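PDB 2EW2: 2-dehydropantoate 2-reductase, putative from Enterococcus faecalis, which probably catalyses the NADPH-dependent reduction of 2-dehydropantoate (ketopantoate) to (R)-pantoate, a step in pantothenate biosynthesis. Local coordinates for residues B[187-192]-B[230-235]; B[20-25]-B[168-173]. All blocks are in the same frame, centred on the assembly; numbering follows the deposited sequence.

Interaction 1. Residues B[187-192]-B[230-235]; sequences SIWRKA and AAVAEK
Between 187-192 of helix 184-195 and 230-235 of helix 218-235, the CA atoms of Trp189 and Ala233 come nearest, at 7.3 Å. The indole fills that gap. The methyl of Ala233 sits over one face of it in a CH-pi contact: CB is 3.7 Å from the centroid of the six-membered ring of Trp189 and only 12° off the ring normal, so it stands almost directly above the benzo part. The ring also spreads across the backbone next to that methyl, with Trp189 CZ2 3.8 Å from Ala233 CA and Trp189 CH2 3.8 Å from Ala233 N. Both helices belong to the helical C-terminal domain of the ketopantoate reductase family, and Trp189 is one of the buried side chains that join its helices. Val232 takes the far end of the indole. With CG1 anti to the backbone N (chi1 174°), this branch reaches the outer corner of the benzo ring, where it meets Trp189 CH2 at 3.8 Å, coming in obliquely. The two side chains cross at about a right angle. Helix 282-292 packs alongside: Lys288 touches both Trp189 and Val232, and Val285 touches Val232. One residue further along helix 184-195, Arg190 turns to helix 242-252 instead and forms a salt bridge through NE to Glu244 OE2.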
ATOM      1  N   SER B 187      -9.932  19.128 -15.437  1.00 21.44           N
ATOM      2  CA  SER B 187      -8.566  18.869 -15.874  1.00 21.56           C
ATOM      3  C   SER B 187      -7.614  18.693 -14.694  1.00 21.11           C
ATOM      4  O   SER B 187      -6.711  17.850 -14.738  1.00 20.93           O
ATOM      5  CB  SER B 187      -8.067  19.967 -16.819  1.00 21.91           C
ATOM      6  OG  SER B 187      -7.665  21.084 -16.064  1.00 25.72           O
ATOM      7  N   ILE B 188      -7.822  19.479 -13.641  1.00 20.17           N
ATOM      8  CA  ILE B 188      -7.044  19.341 -12.416  1.00 20.08           C
ATOM      9  C   ILE B 188      -7.234  17.965 -11.740  1.00 19.94           C
ATOM     10  O   ILE B 188      -6.257  17.338 -11.282  1.00 20.35           O
ATOM     11  CB  ILE B 188      -7.352  20.509 -11.449  1.00 19.94           C
ATOM     12  CG1 ILE B 188      -6.754  21.809 -12.005  1.00 19.88           C
ATOM     13  CG2 ILE B 188      -6.900  20.198  -9.994  1.00 18.79           C
ATOM     14  CD1 ILE B 188      -7.324  23.056 -11.369  1.00 19.06           C
ATOM     15  N   TRP B 189      -8.479  17.514 -11.674  1.00 20.08           N
ATOM     16  CA  TRP B 189      -8.800  16.193 -11.126  1.00 20.28           C
ATOM     17  C   TRP B 189      -8.219  15.079 -11.991  1.00 20.62           C
ATOM     18  O   TRP B 189      -7.657  14.114 -11.468  1.00 20.73           O
ATOM     19  CB  TRP B 189     -10.310  16.005 -11.025  1.00 19.52           C
ATOM     20  CG  TRP B 189     -10.886  16.400  -9.707  1.00 19.52           C
ATOM     21  CD1 TRP B 189     -11.611  17.541  -9.419  1.00 19.99           C
ATOM     22  CD2 TRP B 189     -10.785  15.667  -8.485  1.00 19.94           C
ATOM     23  NE1 TRP B 189     -11.970  17.547  -8.089  1.00 19.46           N
ATOM     24  CE2 TRP B 189     -11.485  16.405  -7.493  1.00 18.87           C
ATOM     25  CE3 TRP B 189     -10.176  14.446  -8.127  1.00 19.19           C
ATOM     26  CZ2 TRP B 189     -11.593  15.962  -6.162  1.00 18.94           C
ATOM     27  CZ3 TRP B 189     -10.282  14.007  -6.792  1.00 19.75           C
ATOM     28  CH2 TRP B 189     -10.986  14.771  -5.830  1.00 18.73           C
ATOM     29  N   ARG B 190      -8.384  15.204 -13.308  1.00 21.07           N
ATOM     30  CA  ARG B 190      -7.835  14.227 -14.247  1.00 21.56           C
ATOM     31  C   ARG B 190      -6.312  14.126 -14.153  1.00 21.61           C
ATOM     32  O   ARG B 190      -5.750  13.021 -14.193  1.00 21.22           O
ATOM     33  CB  ARG B 190      -8.276  14.521 -15.680  1.00 21.68           C
ATOM     34  CG  ARG B 190      -7.683  13.539 -16.693  1.00 23.20           C
ATOM     35  CD  ARG B 190      -8.248  13.794 -18.067  1.00 26.32           C
ATOM     36  NE  ARG B 190      -7.565  13.065 -19.130  1.00 28.69           N
ATOM     37  CZ  ARG B 190      -6.349  13.364 -19.596  1.00 31.89           C
ATOM     38  NH1 ARG B 190      -5.628  14.347 -19.061  1.00 33.12           N
ATOM     39  NH2 ARG B 190      -5.839  12.663 -20.593  1.00 33.50           N
ATOM     40  N   LYS B 191      -5.652  15.278 -14.023  1.00 21.69           N
ATOM     41  CA  LYS B 191      -4.202  15.324 -13.901  1.00 22.47           C
ATOM     42  C   LYS B 191      -3.729  14.693 -12.583  1.00 21.83           C
ATOM     43  O   LYS B 191      -2.741  13.950 -12.556  1.00 20.66           O
ATOM     44  CB  LYS B 191      -3.723  16.774 -14.006  1.00 23.31           C
ATOM     45  CG  LYS B 191      -2.228  16.997 -13.861  1.00 26.00           C
ATOM     46  CD  LYS B 191      -1.913  18.428 -14.317  1.00 31.56           C
ATOM     47  CE  LYS B 191      -0.505  18.846 -13.988  1.00 34.04           C
ATOM     48  NZ  LYS B 191      -0.430  19.346 -12.579  1.00 40.00           N
ATOM     49  N   ALA B 192      -4.440  14.996 -11.499  1.00 21.74           N
ATOM     50  CA  ALA B 192      -4.097  14.466 -10.178  1.00 22.77           C
ATOM     51  C   ALA B 192      -4.284  12.949 -10.169  1.00 23.06           C
ATOM     52  O   ALA B 192      -3.506  12.239  -9.568  1.00 23.43           O
ATOM     53  CB  ALA B 192      -4.943  15.126  -9.085  1.00 22.14           C
ATOM     54  N   ALA B 230     -12.168   9.105  -8.629  1.00 17.92           N
ATOM     55  CA  ALA B 230     -13.511   9.320  -9.191  1.00 17.54           C
ATOM     56  C   ALA B 230     -14.634   9.348  -8.157  1.00 17.94           C
ATOM     57  O   ALA B 230     -15.544  10.185  -8.252  1.00 17.99           O
ATOM     58  CB  ALA B 230     -13.818   8.288 -10.263  1.00 17.38           C
ATOM     59  N   ALA B 231     -14.578   8.446  -7.176  1.00 17.69           N
ATOM     60  CA  ALA B 231     -15.586   8.399  -6.116  1.00 18.00           C
ATOM     61  C   ALA B 231     -15.680   9.708  -5.324  1.00 18.36           C
ATOM     62  O   ALA B 231     -16.790  10.177  -5.039  1.00 18.52           O
ATOM     63  CB  ALA B 231     -15.348   7.213  -5.171  1.00 18.22           C
ATOM     64  N   VAL B 232     -14.523  10.288  -4.995  1.00 17.28           N
ATOM     65  CA  VAL B 232     -14.436  11.545  -4.267  1.00 17.88           C
ATOM     66  C   VAL B 232     -14.767  12.764  -5.170  1.00 18.57           C
ATOM     67  O   VAL B 232     -15.523  13.674  -4.759  1.00 19.02           O
ATOM     68  CB  VAL B 232     -13.032  11.703  -3.622  1.00 18.06           C
ATOM     69  CG1 VAL B 232     -12.866  13.050  -3.000  1.00 16.52           C
ATOM     70  CG2 VAL B 232     -12.761  10.578  -2.609  1.00 18.40           C
ATOM     71  N   ALA B 233     -14.229  12.787  -6.397  1.00 17.76           N
ATOM     72  CA  ALA B 233     -14.544  13.865  -7.338  1.00 18.20           C
ATOM     73  C   ALA B 233     -16.056  13.979  -7.546  1.00 19.13           C
ATOM     74  O   ALA B 233     -16.608  15.079  -7.595  1.00 18.79           O
ATOM     75  CB  ALA B 233     -13.846  13.659  -8.677  1.00 16.87           C
ATOM     76  N   GLU B 234     -16.704  12.827  -7.679  1.00 19.85           N
ATOM     77  CA  GLU B 234     -18.147  12.755  -7.837  1.00 21.57           C
ATOM     78  C   GLU B 234     -18.907  13.554  -6.760  1.00 21.55           C
ATOM     79  O   GLU B 234     -19.908  14.202  -7.067  1.00 21.85           O
ATOM     80  CB  GLU B 234     -18.588  11.289  -7.855  1.00 21.62           C
ATOM     81  CG  GLU B 234     -19.980  11.068  -8.417  1.00 27.16           C
ATOM     82  CD  GLU B 234     -21.071  11.195  -7.350  1.00 33.98           C
ATOM     83  OE1 GLU B 234     -22.269  11.285  -7.733  1.00 38.23           O
ATOM     84  OE2 GLU B 234     -20.731  11.200  -6.137  1.00 35.56           O
ATOM     85  N   LYS B 235     -18.422  13.506  -5.520  1.00 21.41           N
ATOM     86  CA  LYS B 235     -19.024  14.259  -4.418  1.00 21.97           C
ATOM     87  C   LYS B 235     -18.944  15.768  -4.614  1.00 21.96           C
ATOM     88  O   LYS B 235     -19.716  16.509  -4.021  1.00 22.48           O
ATOM     89  CB  LYS B 235     -18.366  13.905  -3.082  1.00 21.32           C
ATOM     90  CG  LYS B 235     -18.441  12.428  -2.718  1.00 23.61           C
ATOM     91  CD  LYS B 235     -19.862  11.904  -2.786  1.00 24.96           C
ATOM     92  CE  LYS B 235     -19.922  10.492  -2.253  1.00 26.67           C
ATOM     93  NZ  LYS B 235     -21.228   9.889  -2.525  1.00 28.20           N
TER

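Interaction 2. Residues B[20-25]-B[168-173]; sequences IMLHQG and VDVFQK
Val170 and Phe171 on helix 161-173 hold the methyls of Leu22 from helix 13-24, chiefly CD2, an entirely apolar contact in the Rossmann-type nucleotide-binding domain. Helix 13-24 is the first helix of that fold: it follows strand 5-9 and a Gly10, Gly12, Gly15 pattern consistent with a dinucleotide-binding loop, and leads on to strand 28-32. Helix 161-173 is the crossover between strands 151-155 and 178-180, which lie side by side and parallel at the far edge of the sheet, 178-180 being its outermost strand. Three strands separate 5-9 from 151-155, so two helices far apart in the topology meet here.

Along helix 161-173, Val168 comes first and touches Pro178 of the outermost strand. Val170 then brings CG1 to 4.0 Å from Leu22 CD2; its chi1 of 174° swings that methyl away from the backbone N. The same valine touches Met4 and Asn27, and Asn27 returns to the first helix through a hydrogen bond from its ND2 to Leu22 O. Next comes Phe171, the larger partner. Its CA lies 7.1 Å from the CA of Leu22, the nearest such pair across the two segments, and its ring rests on Pro178 as well as on the leucine. The Leu22 and Phe171 side chains cross obliquely, with Leu22 CD2 3.8 Å from Phe171 CD1 and 3.9 Å from Phe171 CE1, while Leu22 CD1 comes within 4.2 Å of Phe171 CE1. At Lys173 the helix ends, and the lysine side chain leads away from the contact. Its main chain merely passes near Gly25, just beyond helix 13-24, at a loose 4.7 Å from Lys173 O to Gly25 CA.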
ATOM      1  N   ILE B  20       2.964  42.984 -12.487  1.00 25.95           N
ATOM      2  CA  ILE B  20       3.345  44.009 -13.461  1.00 26.73           C
ATOM      3  C   ILE B  20       2.237  44.294 -14.482  1.00 26.37           C
ATOM      4  O   ILE B  20       1.893  45.449 -14.719  1.00 25.98           O
ATOM      5  CB  ILE B  20       4.644  43.620 -14.223  1.00 26.63           C
ATOM      6  CG1 ILE B  20       5.846  43.730 -13.283  1.00 28.30           C
ATOM      7  CG2 ILE B  20       4.855  44.563 -15.434  1.00 28.10           C
ATOM      8  CD1 ILE B  20       7.125  43.072 -13.786  1.00 27.44           C
HETATM    9  N   MSE B  21       1.714  43.231 -15.085  1.00 25.97           N
HETATM   10  CA  MSE B  21       0.728  43.329 -16.146  1.00 27.04           C
HETATM   11  C   MSE B  21      -0.602  43.893 -15.642  1.00 25.96           C
HETATM   12  O   MSE B  21      -1.216  44.720 -16.309  1.00 25.36           O
HETATM   13  CB  MSE B  21       0.547  41.968 -16.822  1.00 26.42           C
HETATM   14  CG  MSE B  21       1.819  41.458 -17.515  1.00 26.44           C
HETATM   15 SE   MSE B  21       1.534  39.778 -18.492  0.85 32.89          SE
HETATM   16  CE  MSE B  21       0.449  40.431 -19.940  1.00 27.08           C
ATOM     17  N   LEU B  22      -1.035  43.455 -14.456  1.00 25.48           N
ATOM     18  CA  LEU B  22      -2.243  44.007 -13.836  1.00 24.71           C
ATOM     19  C   LEU B  22      -2.053  45.466 -13.400  1.00 25.32           C
ATOM     20  O   LEU B  22      -3.005  46.249 -13.401  1.00 25.05           O
ATOM     21  CB  LEU B  22      -2.693  43.134 -12.657  1.00 23.85           C
ATOM     22  CG  LEU B  22      -3.310  41.784 -13.043  1.00 22.69           C
ATOM     23  CD1 LEU B  22      -3.347  40.841 -11.828  1.00 19.90           C
ATOM     24  CD2 LEU B  22      -4.715  41.969 -13.660  1.00 19.79           C
ATOM     25  N   HIS B  23      -0.824  45.816 -13.033  1.00 26.32           N
ATOM     26  CA  HIS B  23      -0.464  47.185 -12.699  1.00 27.96           C
ATOM     27  C   HIS B  23      -0.536  48.057 -13.957  1.00 28.59           C
ATOM     28  O   HIS B  23      -1.064  49.171 -13.922  1.00 28.72           O
ATOM     29  CB  HIS B  23       0.930  47.240 -12.062  1.00 28.16           C
ATOM     30  CG  HIS B  23       1.442  48.635 -11.841  1.00 30.31           C
ATOM     31  ND1 HIS B  23       0.968  49.454 -10.835  1.00 30.96           N
ATOM     32  CD2 HIS B  23       2.398  49.346 -12.487  1.00 30.98           C
ATOM     33  CE1 HIS B  23       1.608  50.610 -10.875  1.00 32.43           C
ATOM     34  NE2 HIS B  23       2.476  50.571 -11.871  1.00 32.20           N
ATOM     35  N   GLN B  24      -0.033  47.531 -15.067  1.00 29.42           N
ATOM     36  CA  GLN B  24      -0.059  48.257 -16.333  1.00 30.42           C
ATOM     37  C   GLN B  24      -1.486  48.447 -16.807  1.00 30.65           C
ATOM     38  O   GLN B  24      -1.799  49.453 -17.429  1.00 31.10           O
ATOM     39  CB  GLN B  24       0.769  47.545 -17.394  1.00 31.01           C
ATOM     40  CG  GLN B  24       2.271  47.594 -17.135  1.00 33.17           C
ATOM     41  CD  GLN B  24       3.060  46.866 -18.205  1.00 37.14           C
ATOM     42  OE1 GLN B  24       2.631  45.823 -18.715  1.00 38.84           O
ATOM     43  NE2 GLN B  24       4.232  47.411 -18.552  1.00 38.59           N
ATOM     44  N   GLY B  25      -2.354  47.489 -16.495  1.00 30.28           N
ATOM     45  CA  GLY B  25      -3.771  47.608 -16.820  1.00 30.22           C
ATOM     46  C   GLY B  25      -4.539  48.559 -15.917  1.00 29.92           C
ATOM     47  O   GLY B  25      -5.750  48.661 -16.024  1.00 30.73           O
ATOM     48  N   VAL B 168     -12.101  37.771 -15.500  1.00 20.80           N
ATOM     49  CA  VAL B 168     -11.744  37.582 -16.929  1.00 21.59           C
ATOM     50  C   VAL B 168     -11.615  38.934 -17.657  1.00 22.41           C
ATOM     51  O   VAL B 168     -10.624  39.186 -18.322  1.00 22.47           O
ATOM     52  CB  VAL B 168     -12.731  36.638 -17.663  1.00 21.53           C
ATOM     53  CG1 VAL B 168     -12.495  36.657 -19.211  1.00 22.10           C
ATOM     54  CG2 VAL B 168     -12.618  35.211 -17.137  1.00 18.92           C
ATOM     55  N   ASP B 169     -12.627  39.789 -17.514  0.50 23.07           N
ATOM     56  CA  ASP B 169     -12.616  41.143 -18.088  0.50 23.57           C
ATOM     57  C   ASP B 169     -11.383  41.941 -17.662  0.50 23.39           C
ATOM     58  O   ASP B 169     -10.687  42.523 -18.500  0.50 23.86           O
ATOM     59  CB  ASP B 169     -13.888  41.905 -17.696  0.50 23.37           C
ATOM     60  CG  ASP B 169     -15.129  41.366 -18.372  0.50 24.67           C
ATOM     61  OD1 ASP B 169     -15.003  40.620 -19.372  0.50 25.34           O
ATOM     62  OD2 ASP B 169     -16.246  41.693 -17.906  0.50 27.17           O
ATOM     63  N   VAL B 170     -11.124  41.966 -16.361  1.00 23.20           N
ATOM     64  CA  VAL B 170      -9.930  42.625 -15.813  1.00 22.79           C
ATOM     65  C   VAL B 170      -8.616  42.082 -16.402  1.00 23.07           C
ATOM     66  O   VAL B 170      -7.764  42.858 -16.877  1.00 22.51           O
ATOM     67  CB  VAL B 170      -9.899  42.558 -14.265  1.00 22.98           C
ATOM     68  CG1 VAL B 170      -8.569  43.109 -13.738  1.00 22.94           C
ATOM     69  CG2 VAL B 170     -11.085  43.363 -13.680  1.00 23.13           C
ATOM     70  N   PHE B 171      -8.481  40.752 -16.414  1.00 22.17           N
ATOM     71  CA  PHE B 171      -7.310  40.078 -16.982  1.00 22.42           C
ATOM     72  C   PHE B 171      -7.171  40.329 -18.479  1.00 23.40           C
ATOM     73  O   PHE B 171      -6.057  40.348 -19.009  1.00 23.40           O
ATOM     74  CB  PHE B 171      -7.417  38.563 -16.748  1.00 22.02           C
ATOM     75  CG  PHE B 171      -7.025  38.126 -15.359  1.00 21.72           C
ATOM     76  CD1 PHE B 171      -7.027  39.023 -14.294  1.00 21.06           C
ATOM     77  CD2 PHE B 171      -6.688  36.799 -15.113  1.00 22.95           C
ATOM     78  CE1 PHE B 171      -6.664  38.616 -12.996  1.00 20.64           C
ATOM     79  CE2 PHE B 171      -6.340  36.379 -13.829  1.00 21.52           C
ATOM     80  CZ  PHE B 171      -6.326  37.296 -12.773  1.00 21.24           C
ATOM     81  N   GLN B 172      -8.302  40.489 -19.164  1.00 24.32           N
ATOM     82  CA  GLN B 172      -8.286  40.718 -20.612  1.00 26.35           C
ATOM     83  C   GLN B 172      -7.617  42.048 -20.941  1.00 26.97           C
ATOM     84  O   GLN B 172      -6.753  42.136 -21.822  1.00 26.86           O
ATOM     85  CB  GLN B 172      -9.709  40.700 -21.174  1.00 26.59           C
ATOM     86  CG  GLN B 172      -9.785  41.078 -22.659  1.00 29.23           C
ATOM     87  CD  GLN B 172      -9.088  40.058 -23.513  1.00 32.76           C
ATOM     88  OE1 GLN B 172      -9.181  38.855 -23.251  1.00 35.41           O
ATOM     89  NE2 GLN B 172      -8.370  40.523 -24.539  1.00 33.49           N
ATOM     90  N   LYS B 173      -8.020  43.075 -20.205  1.00 27.66           N
ATOM     91  CA  LYS B 173      -7.492  44.404 -20.390  1.00 28.51           C
ATOM     92  C   LYS B 173      -6.010  44.493 -20.019  1.00 28.79           C
ATOM     93  O   LYS B 173      -5.280  45.295 -20.589  1.00 28.52           O
ATOM     94  CB  LYS B 173      -8.348  45.401 -19.622  1.00 29.34           C
ATOM     95  CG  LYS B 173      -9.699  45.600 -20.289  1.00 32.07           C
ATOM     96  CD  LYS B 173     -10.698  46.277 -19.384  1.00 36.56           C
ATOM     97  CE  LYS B 173     -12.081  46.188 -19.991  1.00 39.52           C
ATOM     98  NZ  LYS B 173     -13.139  46.333 -18.948  1.00 42.15           N
TER

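How the interactions relate
The two contacts lie in different domains, their centres 31 Å apart and their nearest atoms about 14 Å apart, and they share no helix. Interaction 2 comes first along the chain, pairing two helices of the Rossmann-type domain. From its second helix, 161-173, the chain runs through the edge strand 178-180 straight into helix 184-195, where interaction 1 begins inside the C-terminal helical domain. That helix also borders the sheet, since Ser187 and Ile188 touch strand 126-131. Each contact thus packs helices within its own domain on either side of the chain's passage between them, in a family whose active site lies between the two domains.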